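Local coordinates for putative exported protein (Bacteroides fragilis, PDB 4RAA) that is of unknown function but adopts a six-bladed beta-propeller fold of the YWTD superfamily and is probably exported or membrane-anchored as a lipoprotein, at residues C38-V43 with I55-N60. Sequence-based numbering, arbitrary orientation.
Sequences CLVKNV and ILDSAN
In a blade of this beta-propeller, the loop 38-43, which leads into strand 45-49, is fastened to the end of strand 52-57 and the turn after it through one aspartate, D57, which grips backbone N-H groups of K41 and N42. D57 OD2 accepts the K41 N-H, nearly straight at 176° and 3.1 Å from K41 N to D57 OD2; D57 OD1 takes the N42 N-H, more bent at 142°. Both donors stand well out of the carboxylate plane, so the loop passes over a face of the group. CG of D57 stands anti to its own nitrogen, which carries the carboxylate out beneath the loop. From its own turn, weak hydrogen bonds reach OD1 from A59 N and N60 N, and OD2 from N60 ND2; together these contacts should limit rotation of the buried carboxylate and probably stabilise its negative charge. Close by, D57 CA makes a CH...O contact of 3.2 Å with N42 O.

Around this polar centre the side chains meet mainly through carbon. The extended K41 chain runs alongside A59, with K41 CD 3.6 Å from A59 CB, and crosses N60 at about a right angle. A59 CB also meets N42 CB at 3.6 Å, while S58 OG gives a weak hydrogen bond to N42 OD1. Further along, V43 CG1 rests on I55 CG2 at 3.8 Å, an apolar contact continued by I55 on F66. Y307 OH hydrogen-bonds V43 N and S309 OG hydrogen-bonds V43 O, while backbone hydrogen bonds join L56 to G44 and L45, pairing strand 52-57 with neighbouring strand 45-49. One carboxylate thus serves both the incoming loop and its own weakly bonded Asx motif at the end of a propeller strand.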
# COMPACT_ATOMS: atom_id res chain seq x y z
N CYS A 38 -28.86 7.54 -2.31
CA CYS A 38 -28.10 8.59 -1.61
C CYS A 38 -28.76 9.13 -0.35
O CYS A 38 -28.82 10.35 -0.13
CB CYS A 38 -27.79 9.72 -2.59
SG CYS A 38 -29.22 10.70 -3.10
N LEU A 39 -29.24 8.23 0.50
CA LEU A 39 -29.83 8.61 1.80
C LEU A 39 -28.68 9.02 2.74
O LEU A 39 -27.67 8.33 2.80
CB LEU A 39 -30.66 7.48 2.39
CG LEU A 39 -31.96 7.16 1.62
CD1 LEU A 39 -32.50 5.78 1.97
CD2 LEU A 39 -33.04 8.21 1.86
N VAL A 40 -28.84 10.15 3.43
CA VAL A 40 -27.83 10.71 4.32
C VAL A 40 -28.39 10.91 5.72
O VAL A 40 -29.40 11.57 5.87
CB VAL A 40 -27.35 12.09 3.79
CG1 VAL A 40 -26.33 12.73 4.74
CG2 VAL A 40 -26.75 11.96 2.39
N LYS A 41 -27.72 10.35 6.73
CA LYS A 41 -28.08 10.52 8.16
C LYS A 41 -27.36 11.72 8.77
O LYS A 41 -27.96 12.52 9.48
CB LYS A 41 -27.74 9.25 8.98
CG LYS A 41 -27.81 9.42 10.50
CD LYS A 41 -27.73 8.09 11.24
CE LYS A 41 -27.63 8.33 12.74
NZ LYS A 41 -27.80 7.08 13.52
N ASN A 42 -26.07 11.82 8.50
CA ASN A 42 -25.19 12.83 9.07
C ASN A 42 -24.30 13.42 7.96
O ASN A 42 -23.95 12.70 7.03
CB ASN A 42 -24.37 12.09 10.14
CG ASN A 42 -23.32 12.94 10.82
OD1 ASN A 42 -22.19 13.06 10.33
ND2 ASN A 42 -23.65 13.47 12.00
N VAL A 43 -24.00 14.72 8.01
CA VAL A 43 -23.06 15.34 7.06
C VAL A 43 -21.84 15.64 7.93
O VAL A 43 -21.69 16.76 8.45
CB VAL A 43 -23.62 16.58 6.32
CG1 VAL A 43 -22.56 17.22 5.41
CG2 VAL A 43 -24.83 16.19 5.49
N ILE A 55 -19.25 14.62 0.21
CA ILE A 55 -19.88 14.54 1.54
C ILE A 55 -19.67 13.15 2.13
O ILE A 55 -19.98 12.16 1.48
CB ILE A 55 -21.40 14.84 1.47
CG1 ILE A 55 -21.61 16.33 1.12
CG2 ILE A 55 -22.12 14.50 2.79
CD1 ILE A 55 -23.04 16.73 0.86
N LEU A 56 -19.19 13.11 3.38
CA LEU A 56 -19.02 11.88 4.15
C LEU A 56 -20.10 11.79 5.22
O LEU A 56 -20.26 12.72 6.01
CB LEU A 56 -17.66 11.84 4.82
CG LEU A 56 -17.33 10.72 5.81
CD1 LEU A 56 -17.57 9.34 5.21
CD2 LEU A 56 -15.89 10.88 6.27
N ASP A 57 -20.84 10.69 5.23
CA ASP A 57 -21.87 10.40 6.22
C ASP A 57 -21.19 9.49 7.24
O ASP A 57 -21.33 8.28 7.17
CB ASP A 57 -23.08 9.74 5.53
CG ASP A 57 -24.18 9.31 6.50
OD1 ASP A 57 -24.07 9.55 7.72
OD2 ASP A 57 -25.17 8.71 6.03
N SER A 58 -20.47 10.09 8.19
CA SER A 58 -19.73 9.33 9.23
C SER A 58 -20.60 8.51 10.22
O SER A 58 -20.06 7.72 10.99
CB SER A 58 -18.73 10.23 9.97
OG SER A 58 -19.34 11.43 10.41
N ALA A 59 -21.92 8.72 10.19
CA ALA A 59 -22.85 7.93 10.97
C ALA A 59 -23.04 6.55 10.32
O ALA A 59 -22.92 5.53 11.00
CB ALA A 59 -24.18 8.65 11.09
N ASN A 60 -23.34 6.52 9.01
CA ASN A 60 -23.48 5.28 8.21
C ASN A 60 -22.23 4.88 7.40
O ASN A 60 -22.21 3.82 6.79
CB ASN A 60 -24.67 5.40 7.24
CG ASN A 60 -26.01 5.55 7.94
OD1 ASN A 60 -26.21 5.08 9.06
ND2 ASN A 60 -26.96 6.18 7.26